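Local coordinates for MgGH51 (Meripilus giganteus, PDB 6ZPV), which probably hydrolyses terminal alpha-L-arabinofuranosyl residues from arabinose-bearing polysaccharides, as a family GH51 arabinofuranosidase, at residues P14-G19 / L343-V348; Y18-E23 / E215-M220; G349-F354 / E427-A432; Y397-Y402 / F413-F418. All coordinates share one frame; numbering follows the deposited sequence.

Contact 1: P14-G19 / L343-V348; sequences PSTLYG and LRFVEV. With SO4 (sulfate ion), chain R.
Thr-16 and Arg-344 meet directly where the CG2 methyl of Thr-16 lies 3.5 Å from NH1 of Arg-344, near the plane of the guanidinium and at its edge. The same methyl approaches the Phe-345 ring at CE2, 4.1 Å away. Beside these van der Waals touches a sulfate ion, probably from the crystallisation liquor, ties the segments together. Arg-344 offers it two prongs, NH1 to O1 at 3.0 Å and NH2, longer, to O2 at 3.3 Å. Ser-15 answers with its backbone N, almost straight (177°) to O4; OG is also bonded to O1, at a doubtfully short 2.5 Å. With chi1 at 74°, OG sits between the backbone N and the carbonyl carbon, on the side where the N-H also points at the sulfate. The site lies at the N-terminal end of a TIM barrel, where the loop before strand 20-21 passes the start of strand 345-348. Further out, Phe-345 CZ lies over one guanidinium face, NE forms a salt bridge to Glu-284, and Thr-16 OG1 is hydrogen-bonded to the carbonyl of Phe-475.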
loop_
_atom_site.group_PDB
_atom_site.type_symbol
_atom_site.label_atom_id
_atom_site.label_comp_id
_atom_site.label_asym_id
_atom_site.label_seq_id
_atom_site.Cartn_x
_atom_site.Cartn_y
_atom_site.Cartn_z
ATOM N N PRO A 14 8.760 21.377 1.676
ATOM C CA PRO A 14 9.480 20.178 2.110
ATOM C C PRO A 14 9.581 19.136 0.998
ATOM O O PRO A 14 8.610 18.945 0.245
ATOM C CB PRO A 14 8.596 19.660 3.257
ATOM C CG PRO A 14 7.871 20.798 3.782
ATOM C CD PRO A 14 7.593 21.627 2.529
ATOM N N SER A 15 10.668 18.374 0.996
ATOM C CA SER A 15 10.805 17.253 0.042
ATOM C C SER A 15 9.740 16.195 0.297
ATOM O O SER A 15 9.415 15.480 -0.678
ATOM C CB SER A 15 12.203 16.652 0.145
ATOM O OG SER A 15 12.385 15.876 1.308
ATOM N N THR A 16 9.218 16.108 1.488
ATOM C CA THR A 16 8.279 15.082 1.924
ATOM C C THR A 16 6.812 15.417 1.701
ATOM O O THR A 16 5.972 14.635 2.121
ATOM C CB THR A 16 8.555 14.800 3.412
ATOM O OG1 THR A 16 8.561 16.045 4.124
ATOM C CG2 THR A 16 9.853 14.062 3.626
ATOM N N LEU A 17 6.499 16.534 1.028
ATOM C CA LEU A 17 5.087 16.978 1.075
ATOM C C LEU A 17 4.134 15.913 0.580
ATOM O O LEU A 17 3.051 15.762 1.191
ATOM C CB LEU A 17 4.912 18.265 0.292
ATOM C CG LEU A 17 3.526 18.884 0.353
ATOM C CD1 LEU A 17 3.036 19.114 1.760
ATOM C CD2 LEU A 17 3.512 20.194 -0.419
ATOM N N TYR A 18 4.402 15.222 -0.513
ATOM C CA TYR A 18 3.463 14.263 -1.099
ATOM C C TYR A 18 3.973 12.840 -0.984
ATOM O O TYR A 18 5.124 12.581 -1.423
ATOM C CB TYR A 18 3.124 14.597 -2.555
ATOM C CG TYR A 18 2.588 16.001 -2.729
ATOM C CD1 TYR A 18 1.302 16.320 -2.317
ATOM C CD2 TYR A 18 3.362 17.006 -3.253
ATOM C CE1 TYR A 18 0.812 17.628 -2.433
ATOM C CE2 TYR A 18 2.881 18.304 -3.377
ATOM C CZ TYR A 18 1.618 18.625 -2.956
ATOM O OH TYR A 18 1.100 19.895 -3.082
ATOM N N GLY A 19 3.172 11.916 -0.505
ATOM C CA GLY A 19 3.602 10.507 -0.401
ATOM C C GLY A 19 2.439 9.580 -0.300
ATOM O O GLY A 19 1.294 9.977 -0.578
ATOM N N LEU A 343 15.740 6.413 7.776
ATOM C CA LEU A 343 14.536 6.484 8.657
ATOM C C LEU A 343 14.619 7.783 9.455
ATOM O O LEU A 343 15.443 7.917 10.345
ATOM C CB LEU A 343 14.449 5.294 9.606
ATOM C CG LEU A 343 13.284 5.308 10.559
ATOM C CD1 LEU A 343 11.945 5.170 9.874
ATOM C CD2 LEU A 343 13.446 4.223 11.626
ATOM N N ARG A 344 13.747 8.737 9.143
ATOM C CA ARG A 344 13.714 10.035 9.802
ATOM C C ARG A 344 12.484 10.214 10.673
ATOM O O ARG A 344 12.478 11.156 11.490
ATOM C CB ARG A 344 13.782 11.183 8.777
ATOM C CG ARG A 344 15.037 11.154 7.921
ATOM C CD ARG A 344 15.286 12.464 7.240
ATOM N NE ARG A 344 14.279 12.826 6.292
ATOM C CZ ARG A 344 14.005 14.048 5.806
ATOM N NH1 ARG A 344 13.088 14.212 4.879
ATOM N NH2 ARG A 344 14.637 15.104 6.256
ATOM N N PHE A 345 11.436 9.420 10.459
ATOM C CA PHE A 345 10.101 9.659 11.046
ATOM C C PHE A 345 9.540 8.310 11.556
ATOM O O PHE A 345 9.480 7.361 10.785
ATOM C CB PHE A 345 9.151 10.188 9.968
ATOM C CG PHE A 345 9.566 11.471 9.301
ATOM C CD1 PHE A 345 9.549 12.664 9.986
ATOM C CD2 PHE A 345 10.071 11.439 8.031
ATOM C CE1 PHE A 345 9.955 13.829 9.357
ATOM C CE2 PHE A 345 10.542 12.610 7.438
ATOM C CZ PHE A 345 10.463 13.801 8.087
ATOM N N VAL A 346 9.070 8.321 12.794
ATOM C CA VAL A 346 8.401 7.175 13.397
ATOM C C VAL A 346 7.080 7.644 13.991
ATOM O O VAL A 346 7.063 8.672 14.725
ATOM C CB VAL A 346 9.263 6.430 14.440
ATOM C CG1 VAL A 346 8.438 5.482 15.284
ATOM C CG2 VAL A 346 10.427 5.748 13.745
ATOM N N GLU A 347 6.006 6.920 13.674
ATOM C CA GLU A 347 4.677 7.259 14.196
ATOM C C GLU A 347 4.343 6.334 15.366
ATOM O O GLU A 347 4.524 5.106 15.278
ATOM C CB GLU A 347 3.640 7.159 13.055
ATOM C CG GLU A 347 2.252 7.620 13.456
ATOM C CD GLU A 347 1.354 7.977 12.298
ATOM O OE1 GLU A 347 1.792 7.866 11.144
ATOM O OE2 GLU A 347 0.163 8.388 12.594
ATOM N N VAL A 348 3.859 6.922 16.470
ATOM C CA VAL A 348 3.670 6.161 17.719
ATOM C C VAL A 348 2.197 5.742 17.772
ATOM O O VAL A 348 1.314 6.531 18.198
ATOM C CB VAL A 348 4.135 6.995 18.913
ATOM C CG1 VAL A 348 3.904 6.243 20.224
ATOM C CG2 VAL A 348 5.594 7.377 18.738
HETATM S S SO4 R . 12.986 18.004 3.941
HETATM O O1 SO4 R . 12.176 16.811 3.623
HETATM O O2 SO4 R . 14.334 17.731 4.336
HETATM O O3 SO4 R . 12.295 18.700 5.093
HETATM O O4 SO4 R . 12.850 18.887 2.793
#

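Contact 2: Y18-E23 / E215-M220; sequences YGLMFE and ETLAEM
Leu-20 packs against Leu-217 and Met-220, joining the first strand of the TIM barrel to the helix that leads into the second. Strand 20-21 and strand 224-227 are parallel neighbours, and helix 211-219 comes between them in the chain, so the unit is a beta-alpha-beta crossover, here with a long insertion between strand and helix. The CB of Leu-20 points from the strand toward the helix. From there chi1 (-53°) sets CG anti to the carbonyl carbon, and chi2 (-176°) parts the methyls between Leu-217 and Met-220. CD1 is nearest CB of Leu-217, with both branch methyls of that residue only slightly farther. CD2 goes instead to the end of Met-220, whose chain is bent at its last torsion (chi3 -59°). Met-220 was modelled in two conformers, and in the one described CE lies 3.6 Å and SD 3.7 Å from Leu-20 CD2, values less certain for that reason.

The next residue, Met-21, turns to the inside of the barrel and touches Arg-226, as expected of an alternating strand. Pro-222 and Phe-225 also cover Leu-20, whereas Met-220 reaches beyond the pair to Phe-509 and Gln-512 of helix 507-517. The interface is buried and wholly apolar, and its leucine pair meets with Leu-20 CD1 4.0 Å from Leu-217 CB.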
loop_
_atom_site.group_PDB
_atom_site.type_symbol
_atom_site.label_atom_id
_atom_site.label_comp_id
_atom_site.label_asym_id
_atom_site.label_seq_id
_atom_site.Cartn_x
_atom_site.Cartn_y
_atom_site.Cartn_z
ATOM N N TYR A 18 4.402 15.222 -0.513
ATOM C CA TYR A 18 3.463 14.263 -1.099
ATOM C C TYR A 18 3.973 12.840 -0.984
ATOM O O TYR A 18 5.124 12.581 -1.423
ATOM C CB TYR A 18 3.124 14.597 -2.555
ATOM C CG TYR A 18 2.588 16.001 -2.729
ATOM C CD1 TYR A 18 1.302 16.320 -2.317
ATOM C CD2 TYR A 18 3.362 17.006 -3.253
ATOM C CE1 TYR A 18 0.812 17.628 -2.433
ATOM C CE2 TYR A 18 2.881 18.304 -3.377
ATOM C CZ TYR A 18 1.618 18.625 -2.956
ATOM O OH TYR A 18 1.100 19.895 -3.082
ATOM N N GLY A 19 3.172 11.916 -0.505
ATOM C CA GLY A 19 3.602 10.507 -0.401
ATOM C C GLY A 19 2.439 9.580 -0.300
ATOM O O GLY A 19 1.294 9.977 -0.578
ATOM N N LEU A 20 2.698 8.355 0.126
ATOM C CA LEU A 20 1.732 7.262 0.113
ATOM C C LEU A 20 1.446 6.749 1.514
ATOM O O LEU A 20 2.328 6.756 2.401
ATOM C CB LEU A 20 2.285 6.094 -0.710
ATOM C CG LEU A 20 2.765 6.422 -2.113
ATOM C CD1 LEU A 20 3.181 5.145 -2.816
ATOM C CD2 LEU A 20 1.742 7.177 -2.931
ATOM N N MET A 21 0.214 6.278 1.707
ATOM C CA MET A 21 -0.217 5.612 2.940
ATOM C C MET A 21 -0.585 4.172 2.668
ATOM O O MET A 21 -1.453 3.901 1.831
ATOM C CB MET A 21 -1.391 6.335 3.601
ATOM C CG MET A 21 -1.847 5.749 4.917
ATOM S SD MET A 21 -2.983 4.347 4.746
ATOM C CE MET A 21 -3.098 3.721 6.393
ATOM N N PHE A 22 0.084 3.226 3.358
ATOM C CA PHE A 22 -0.138 1.805 3.111
ATOM C C PHE A 22 -0.485 1.066 4.408
ATOM O O PHE A 22 0.210 1.153 5.420
ATOM C CB PHE A 22 1.115 1.182 2.476
ATOM C CG PHE A 22 0.859 -0.261 2.038
ATOM C CD1 PHE A 22 1.062 -1.326 2.897
ATOM C CD2 PHE A 22 0.387 -0.542 0.781
ATOM C CE1 PHE A 22 0.770 -2.623 2.495
ATOM C CE2 PHE A 22 0.085 -1.843 0.374
ATOM C CZ PHE A 22 0.300 -2.883 1.238
ATOM N N GLU A 23 -1.499 0.219 4.284
ATOM C CA GLU A 23 -1.696 -0.936 5.148
ATOM C C GLU A 23 -2.244 -2.025 4.227
ATOM O O GLU A 23 -2.757 -1.700 3.153
ATOM C CB GLU A 23 -2.690 -0.624 6.270
ATOM C CG GLU A 23 -4.139 -0.516 5.780
ATOM C CD GLU A 23 -5.098 -0.080 6.892
ATOM O OE1 GLU A 23 -5.201 -0.796 7.926
ATOM O OE2 GLU A 23 -5.723 0.982 6.698
ATOM N N GLU A 215 5.175 -0.161 -10.252
ATOM C CA GLU A 215 5.493 0.907 -11.221
ATOM C C GLU A 215 4.501 2.048 -11.146
ATOM O O GLU A 215 4.850 3.232 -11.325
ATOM C CB GLU A 215 5.509 0.334 -12.603
ATOM C CG GLU A 215 6.651 -0.627 -12.902
ATOM C CD GLU A 215 6.515 -1.478 -14.152
ATOM O OE1 GLU A 215 5.467 -1.322 -14.852
ATOM O OE2 GLU A 215 7.366 -2.376 -14.376
ATOM N N THR A 216 3.216 1.735 -10.925
ATOM C CA THR A 216 2.163 2.756 -10.785
ATOM C C THR A 216 2.430 3.616 -9.556
ATOM O O THR A 216 2.260 4.862 -9.621
ATOM C CB THR A 216 0.780 2.130 -10.762
ATOM O OG1 THR A 216 0.525 1.362 -11.930
ATOM C CG2 THR A 216 -0.335 3.144 -10.599
ATOM N N LEU A 217 2.796 3.016 -8.434
ATOM C CA LEU A 217 3.122 3.802 -7.251
ATOM C C LEU A 217 4.305 4.681 -7.550
ATOM O O LEU A 217 4.298 5.878 -7.187
ATOM C CB LEU A 217 3.410 2.852 -6.074
ATOM C CG LEU A 217 2.218 1.994 -5.641
ATOM C CD1 LEU A 217 2.580 1.227 -4.363
ATOM C CD2 LEU A 217 0.929 2.734 -5.540
ATOM N N ALA A 218 5.345 4.160 -8.172
ATOM C CA ALA A 218 6.496 5.001 -8.491
ATOM C C ALA A 218 6.135 6.120 -9.471
ATOM O O ALA A 218 6.657 7.253 -9.328
ATOM C CB ALA A 218 7.626 4.145 -9.004
ATOM N N GLU A 219 5.187 5.898 -10.364
ATOM C CA GLU A 219 4.719 6.902 -11.368
ATOM C C GLU A 219 4.217 8.168 -10.756
ATOM O O GLU A 219 4.319 9.248 -11.345
ATOM C CB GLU A 219 3.576 6.256 -12.240
ATOM C CG GLU A 219 2.892 7.101 -13.242
ATOM C CD GLU A 219 1.808 6.361 -13.958
ATOM O OE1 GLU A 219 1.886 5.105 -14.055
ATOM O OE2 GLU A 219 0.927 7.144 -14.446
ATOM N N MET A 220 3.671 8.019 -9.557
ATOM C CA MET A 220 3.013 9.112 -8.851
ATOM C C MET A 220 4.042 10.129 -8.358
ATOM O O MET A 220 3.644 11.221 -8.062
ATOM C CB MET A 220 2.117 8.560 -7.742
ATOM C CG MET A 220 0.913 9.432 -7.416
ATOM S SD MET A 220 0.337 9.161 -5.716
ATOM C CE MET A 220 0.049 7.436 -6.071
#

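Contact 3: G349-F354 / E427-A432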
loop_
_atom_site.group_PDB
_atom_site.type_symbol
_atom_site.label_atom_id
_atom_site.label_comp_id
_atom_site.label_asym_id
_atom_site.label_seq_id
_atom_site.Cartn_x
_atom_site.Cartn_y
_atom_site.Cartn_z
ATOM N N GLY A 349 1.910 4.512 17.348
ATOM C CA GLY A 349 0.536 4.016 17.337
ATOM C C GLY A 349 -0.209 4.384 16.052
ATOM O O GLY A 349 0.408 4.796 15.057
ATOM N N ASN A 350 -1.520 4.188 16.107
ATOM C CA ASN A 350 -2.423 4.613 15.011
ATOM C C ASN A 350 -3.706 5.095 15.672
ATOM O O ASN A 350 -4.334 4.380 16.478
ATOM C CB ASN A 350 -2.764 3.472 14.062
ATOM C CG ASN A 350 -3.679 3.932 12.952
ATOM O OD1 ASN A 350 -3.270 4.794 12.162
ATOM N ND2 ASN A 350 -4.917 3.424 12.898
ATOM N N GLU A 351 -4.112 6.330 15.304
ATOM C CA GLU A 351 -5.453 6.828 15.717
ATOM C C GLU A 351 -5.653 6.626 17.218
ATOM O O GLU A 351 -6.731 6.202 17.667
ATOM C CB GLU A 351 -6.576 6.241 14.881
ATOM C CG GLU A 351 -6.498 6.660 13.411
ATOM C CD GLU A 351 -7.786 6.525 12.639
ATOM O OE1 GLU A 351 -8.644 5.669 13.029
ATOM O OE2 GLU A 351 -7.937 7.272 11.626
ATOM N N ASP A 352 -4.695 7.127 18.014
ATOM C CA ASP A 352 -4.817 7.005 19.486
ATOM C C ASP A 352 -5.790 8.037 20.057
ATOM O O ASP A 352 -6.061 7.990 21.244
ATOM C CB ASP A 352 -3.458 7.023 20.161
ATOM C CG ASP A 352 -2.701 5.747 19.825
ATOM O OD1 ASP A 352 -2.946 4.711 20.516
ATOM O OD2 ASP A 352 -1.910 5.746 18.861
ATOM N N PHE A 353 -6.366 8.919 19.190
ATOM C CA PHE A 353 -7.517 9.700 19.643
ATOM C C PHE A 353 -8.651 8.824 20.113
ATOM O O PHE A 353 -9.513 9.277 20.883
ATOM C CB PHE A 353 -7.964 10.713 18.582
ATOM C CG PHE A 353 -8.302 10.151 17.245
ATOM C CD1 PHE A 353 -9.535 9.558 17.021
ATOM C CD2 PHE A 353 -7.393 10.207 16.199
ATOM C CE1 PHE A 353 -9.887 9.051 15.777
ATOM C CE2 PHE A 353 -7.737 9.714 14.934
ATOM C CZ PHE A 353 -8.974 9.121 14.733
ATOM N N PHE A 354 -8.726 7.561 19.665
ATOM C CA PHE A 354 -9.763 6.641 20.168
ATOM C C PHE A 354 -9.440 6.055 21.546
ATOM O O PHE A 354 -10.312 5.454 22.177
ATOM C CB PHE A 354 -9.960 5.484 19.190
ATOM C CG PHE A 354 -10.768 5.818 17.958
ATOM C CD1 PHE A 354 -12.003 6.439 18.043
ATOM C CD2 PHE A 354 -10.305 5.454 16.702
ATOM C CE1 PHE A 354 -12.740 6.683 16.898
ATOM C CE2 PHE A 354 -11.086 5.693 15.579
ATOM C CZ PHE A 354 -12.284 6.322 15.657
ATOM N N GLU A 427 -0.702 15.069 7.147
ATOM C CA GLU A 427 -2.067 14.692 6.788
ATOM C C GLU A 427 -2.001 13.235 6.315
ATOM O O GLU A 427 -1.956 12.968 5.095
ATOM C CB GLU A 427 -2.629 15.636 5.735
ATOM C CG GLU A 427 -4.143 15.570 5.664
ATOM C CD GLU A 427 -4.892 16.438 6.649
ATOM O OE1 GLU A 427 -4.287 17.232 7.377
ATOM O OE2 GLU A 427 -6.179 16.323 6.678
ATOM N N GLY A 428 -1.904 12.306 7.283
ATOM C CA GLY A 428 -1.520 10.938 6.956
ATOM C C GLY A 428 -2.578 10.096 6.313
ATOM O O GLY A 428 -2.276 9.025 5.766
ATOM N N GLU A 429 -3.852 10.529 6.412
ATOM C CA GLU A 429 -4.940 9.905 5.661
ATOM C C GLU A 429 -5.917 11.030 5.316
ATOM O O GLU A 429 -6.422 11.710 6.218
ATOM C CB GLU A 429 -5.721 8.873 6.513
ATOM C CG GLU A 429 -4.866 7.703 6.986
ATOM C CD GLU A 429 -5.537 6.707 7.903
ATOM O OE1 GLU A 429 -6.810 6.567 7.832
ATOM O OE2 GLU A 429 -4.828 6.093 8.729
ATOM N N TYR A 430 -6.288 11.091 4.059
ATOM C CA TYR A 430 -7.428 11.922 3.659
ATOM C C TYR A 430 -8.011 11.365 2.382
ATOM O O TYR A 430 -7.301 10.821 1.545
ATOM C CB TYR A 430 -7.082 13.425 3.517
ATOM C CG TYR A 430 -6.100 13.787 2.427
ATOM C CD1 TYR A 430 -4.745 13.557 2.543
ATOM C CD2 TYR A 430 -6.565 14.357 1.240
ATOM C CE1 TYR A 430 -3.865 13.889 1.530
ATOM C CE2 TYR A 430 -5.696 14.675 0.225
ATOM C CZ TYR A 430 -4.340 14.463 0.350
ATOM O OH TYR A 430 -3.493 14.817 -0.648
ATOM N N ALA A 431 -9.321 11.603 2.208
ATOM C CA ALA A 431 -10.012 11.303 0.964
ATOM C C ALA A 431 -11.433 11.845 1.046
ATOM O O ALA A 431 -12.065 11.838 2.128
ATOM C CB ALA A 431 -10.140 9.796 0.709
ATOM N N ALA A 432 -11.948 12.273 -0.104
ATOM C CA ALA A 432 -13.395 12.566 -0.255
ATOM C C ALA A 432 -14.100 11.263 -0.595
ATOM O O ALA A 432 -13.890 10.719 -1.668
ATOM C CB ALA A 432 -13.584 13.641 -1.309
HETATM O O HOH W 1 -6.168 4.403 10.436
#
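Asn-350 and Glu-351 face Glu-429 across the C-terminal mouth of a TIM barrel, the first two just beyond the fourth strand and the last at a corner of the seventh. An Asn-Glu pair after strand four and a glutamate at strand seven are the places where related retaining glycosidases carry their acid/base and nucleophile, and the layout here is consistent with that role.

The looser part is the direct approach of the side chains, where polar atoms come no nearer than 4.0 Å, the separation of Glu-351 OE2 from Glu-429 OE1 and of Asn-350 OD1 from Glu-429 OE2. The two glutamate side chains cross at about a right angle, yet their carboxylate planes differ by only 18°. A glycerol, probably from the crystallisation liquor, is hydrogen-bonded to OE1 of Glu-429, consistent with a pocket on this side.

The tight part is the network of bonds that holds each group. Glu-429 is held by Tyr-402 at OE1 and by a salt bridge from Arg-226 at OE2, while His-400 ND1 is bonded to OE2 of Glu-351 and Glu-234 takes ND2 of Asn-350. Glu-351 has a positive phi (50°), just ahead of a short 3-10 segment. The Asn-350 amide, nearly coplanar with the Glu-429 carboxylate (13°), is linked to it by one water, which accepts from ND2 at 2.9 Å and donates to Glu-429 OE2 at 2.8 Å.

Contact 4: Y397-Y402 / F413-F418; sequences YDVHVY and FYYDGF
Val-399 meets two tyrosine hydroxyls from the loop 413-418. Its contacts are van der Waals: CG2 lies 3.5 Å from Tyr-415 OH, while CG1, anti to the backbone N (chi1 -179°), reaches Tyr-414 OH at 3.9 Å. Val-399 and Tyr-415 come from opposite directions, so the hydroxyl oxygen arrives at the fork of the valine.

Within the loop the rings pack on one another. Tyr-414 directs its edge at the face of Tyr-415, with CD2 3.5 Å above the ring centre, and CD1 of Tyr-415 in turn sits 3.7 Å over the ring of Phe-418. A type I turn from Tyr-415 to Phe-418 brings the last two together.

Among the polar bonds, Tyr-415 OH is hydrogen-bonded to Glu-427 on the adjacent strand. On the other side of strand 396-403, His-400 NE2 donates to Asp-398 OD2 at 2.7 Å, arriving 50° out of the carboxylate plane; Asp-398 OD1 accepts from the backbone N of Gly-428.

With Val-399 turned outward to the loop and Asp-398 and His-400 inward, the strand has the alternation of a TIM-barrel wall, its outer face partly covered by the connection that runs on to the seventh strand.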
loop_
_atom_site.group_PDB
_atom_site.type_symbol
_atom_site.label_atom_id
_atom_site.label_comp_id
_atom_site.label_asym_id
_atom_site.label_seq_id
_atom_site.Cartn_x
_atom_site.Cartn_y
_atom_site.Cartn_z
ATOM N N TYR A 397 2.193 15.964 14.609
ATOM C CA TYR A 397 0.921 15.243 14.737
ATOM C C TYR A 397 0.480 14.731 13.362
ATOM O O TYR A 397 0.699 15.419 12.349
ATOM C CB TYR A 397 -0.200 16.147 15.257
ATOM C CG TYR A 397 -0.238 16.291 16.764
ATOM C CD1 TYR A 397 -0.836 15.298 17.533
ATOM C CD2 TYR A 397 0.271 17.374 17.456
ATOM C CE1 TYR A 397 -0.939 15.375 18.899
ATOM C CE2 TYR A 397 0.189 17.457 18.833
ATOM C CZ TYR A 397 -0.427 16.458 19.575
ATOM O OH TYR A 397 -0.573 16.589 20.920
ATOM N N ASP A 398 -0.176 13.562 13.350
ATOM C CA ASP A 398 -0.823 12.956 12.201
ATOM C C ASP A 398 -2.319 13.263 12.274
ATOM O O ASP A 398 -2.984 12.880 13.262
ATOM C CB ASP A 398 -0.582 11.448 12.144
ATOM C CG ASP A 398 -1.160 10.761 10.911
ATOM O OD1 ASP A 398 -1.714 11.515 10.055
ATOM O OD2 ASP A 398 -1.102 9.506 10.827
ATOM N N VAL A 399 -2.833 13.963 11.266
ATOM C CA VAL A 399 -4.260 14.354 11.138
ATOM C C VAL A 399 -4.892 13.541 10.029
ATOM O O VAL A 399 -4.361 13.489 8.895
ATOM C CB VAL A 399 -4.335 15.872 10.853
ATOM C CG1 VAL A 399 -5.760 16.341 10.735
ATOM C CG2 VAL A 399 -3.570 16.686 11.862
ATOM N N HIS A 400 -6.047 12.921 10.302
ATOM C CA HIS A 400 -6.803 12.137 9.312
ATOM C C HIS A 400 -8.153 12.792 9.070
ATOM O O HIS A 400 -8.801 13.181 10.034
ATOM C CB HIS A 400 -7.062 10.699 9.817
ATOM C CG HIS A 400 -5.817 9.923 10.105
ATOM N ND1 HIS A 400 -5.871 8.681 10.719
ATOM C CD2 HIS A 400 -4.513 10.186 9.874
ATOM C CE1 HIS A 400 -4.631 8.246 10.847
ATOM N NE2 HIS A 400 -3.773 9.121 10.350
ATOM N N VAL A 401 -8.620 12.821 7.831
ATOM C CA VAL A 401 -10.007 13.282 7.558
ATOM C C VAL A 401 -10.594 12.553 6.347
ATOM O O VAL A 401 -9.993 12.554 5.259
ATOM C CB VAL A 401 -10.096 14.811 7.422
ATOM C CG1 VAL A 401 -9.293 15.373 6.253
ATOM C CG2 VAL A 401 -11.553 15.230 7.343
ATOM N N TYR A 402 -11.779 12.028 6.531
ATOM C CA TYR A 402 -12.644 11.482 5.475
ATOM C C TYR A 402 -13.901 12.307 5.439
ATOM O O TYR A 402 -14.571 12.488 6.464
ATOM C CB TYR A 402 -12.929 10.012 5.744
ATOM C CG TYR A 402 -11.683 9.161 5.726
ATOM C CD1 TYR A 402 -11.065 8.821 4.545
ATOM C CD2 TYR A 402 -11.117 8.739 6.903
ATOM C CE1 TYR A 402 -9.900 8.075 4.540
ATOM C CE2 TYR A 402 -9.948 8.009 6.891
ATOM C CZ TYR A 402 -9.320 7.672 5.716
ATOM O OH TYR A 402 -8.186 6.887 5.653
ATOM N N PHE A 413 -8.511 26.229 3.711
ATOM C CA PHE A 413 -7.814 27.092 4.673
ATOM C C PHE A 413 -7.662 26.436 6.036
ATOM O O PHE A 413 -7.329 27.130 7.015
ATOM C CB PHE A 413 -8.472 28.476 4.743
ATOM C CG PHE A 413 -8.194 29.363 3.559
ATOM C CD1 PHE A 413 -8.746 29.111 2.335
ATOM C CD2 PHE A 413 -7.342 30.455 3.690
ATOM C CE1 PHE A 413 -8.473 29.928 1.261
ATOM C CE2 PHE A 413 -7.071 31.254 2.593
ATOM C CZ PHE A 413 -7.619 30.985 1.357
ATOM N N TYR A 414 -7.762 25.117 6.112
ATOM C CA TYR A 414 -7.658 24.377 7.381
ATOM C C TYR A 414 -6.425 24.822 8.167
ATOM O O TYR A 414 -6.504 25.023 9.395
ATOM C CB TYR A 414 -7.623 22.873 7.109
ATOM C CG TYR A 414 -7.621 22.032 8.356
ATOM C CD1 TYR A 414 -8.808 21.629 8.950
ATOM C CD2 TYR A 414 -6.472 21.610 8.951
ATOM C CE1 TYR A 414 -8.813 20.846 10.102
ATOM C CE2 TYR A 414 -6.485 20.803 10.083
ATOM C CZ TYR A 414 -7.634 20.462 10.682
ATOM O OH TYR A 414 -7.605 19.631 11.815
ATOM N N TYR A 415 -5.267 24.905 7.524
ATOM C CA TYR A 415 -3.986 25.163 8.218
ATOM C C TYR A 415 -3.595 26.639 8.290
ATOM O O TYR A 415 -2.633 26.980 9.012
ATOM C CB TYR A 415 -2.850 24.330 7.641
ATOM C CG TYR A 415 -2.910 22.863 8.008
ATOM C CD1 TYR A 415 -2.549 22.453 9.285
ATOM C CD2 TYR A 415 -3.330 21.902 7.122
ATOM C CE1 TYR A 415 -2.642 21.118 9.662
ATOM C CE2 TYR A 415 -3.405 20.580 7.476
ATOM C CZ TYR A 415 -3.027 20.161 8.731
ATOM O OH TYR A 415 -3.069 18.868 9.191
ATOM N N ASP A 416 -4.305 27.529 7.593
ATOM C CA ASP A 416 -3.839 28.936 7.530
ATOM C C ASP A 416 -3.800 29.593 8.910
ATOM O O ASP A 416 -2.921 30.461 9.098
ATOM C CB ASP A 416 -4.685 29.745 6.575
ATOM C CG ASP A 416 -4.406 29.350 5.149
ATOM O OD1 ASP A 416 -4.826 28.235 4.714
ATOM O OD2 ASP A 416 -3.746 30.130 4.401
ATOM N N GLY A 417 -4.764 29.300 9.770
ATOM C CA GLY A 417 -4.824 29.931 11.076
ATOM C C GLY A 417 -4.041 29.206 12.144
ATOM O O GLY A 417 -4.090 29.674 13.319
ATOM N N PHE A 418 -3.356 28.102 11.824
ATOM C CA PHE A 418 -2.574 27.409 12.842
ATOM C C PHE A 418 -1.411 28.263 13.271
ATOM O O PHE A 418 -0.823 29.048 12.485
ATOM C CB PHE A 418 -2.001 26.080 12.330
ATOM C CG PHE A 418 -2.915 24.865 12.424
ATOM C CD1 PHE A 418 -4.247 24.884 12.019
ATOM C CD2 PHE A 418 -2.401 23.669 12.905
ATOM C CE1 PHE A 418 -5.056 23.778 12.156
ATOM C CE2 PHE A 418 -3.212 22.553 13.012
ATOM C CZ PHE A 418 -4.538 22.612 12.651
#

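In the fold
All four contacts belong to one eight-stranded parallel barrel, yet their chemistry follows their place in it. Contact 2 is fully buried and apolar, joining strand to helix on the outer layer; contact 4 is also largely apolar but only partly buried, farther from the chain's centre. Contact 1, at the N-terminal end of the barrel, mixes burial with an exposed anion site, whereas contact 3, at the mouth, is polar and water-linked. Contacts 1 and 2 share Tyr-18 and Gly-19. Contacts 3 and 4 share neighbouring strands 424-432 and 396-403, and contact 4 is nested in the loop closed by contact 3. Glu-347 OE2 and Asp-398 OD2 bring contacts 1 and 4 together inside the barrel, at a doubtfully short 2.4 Å.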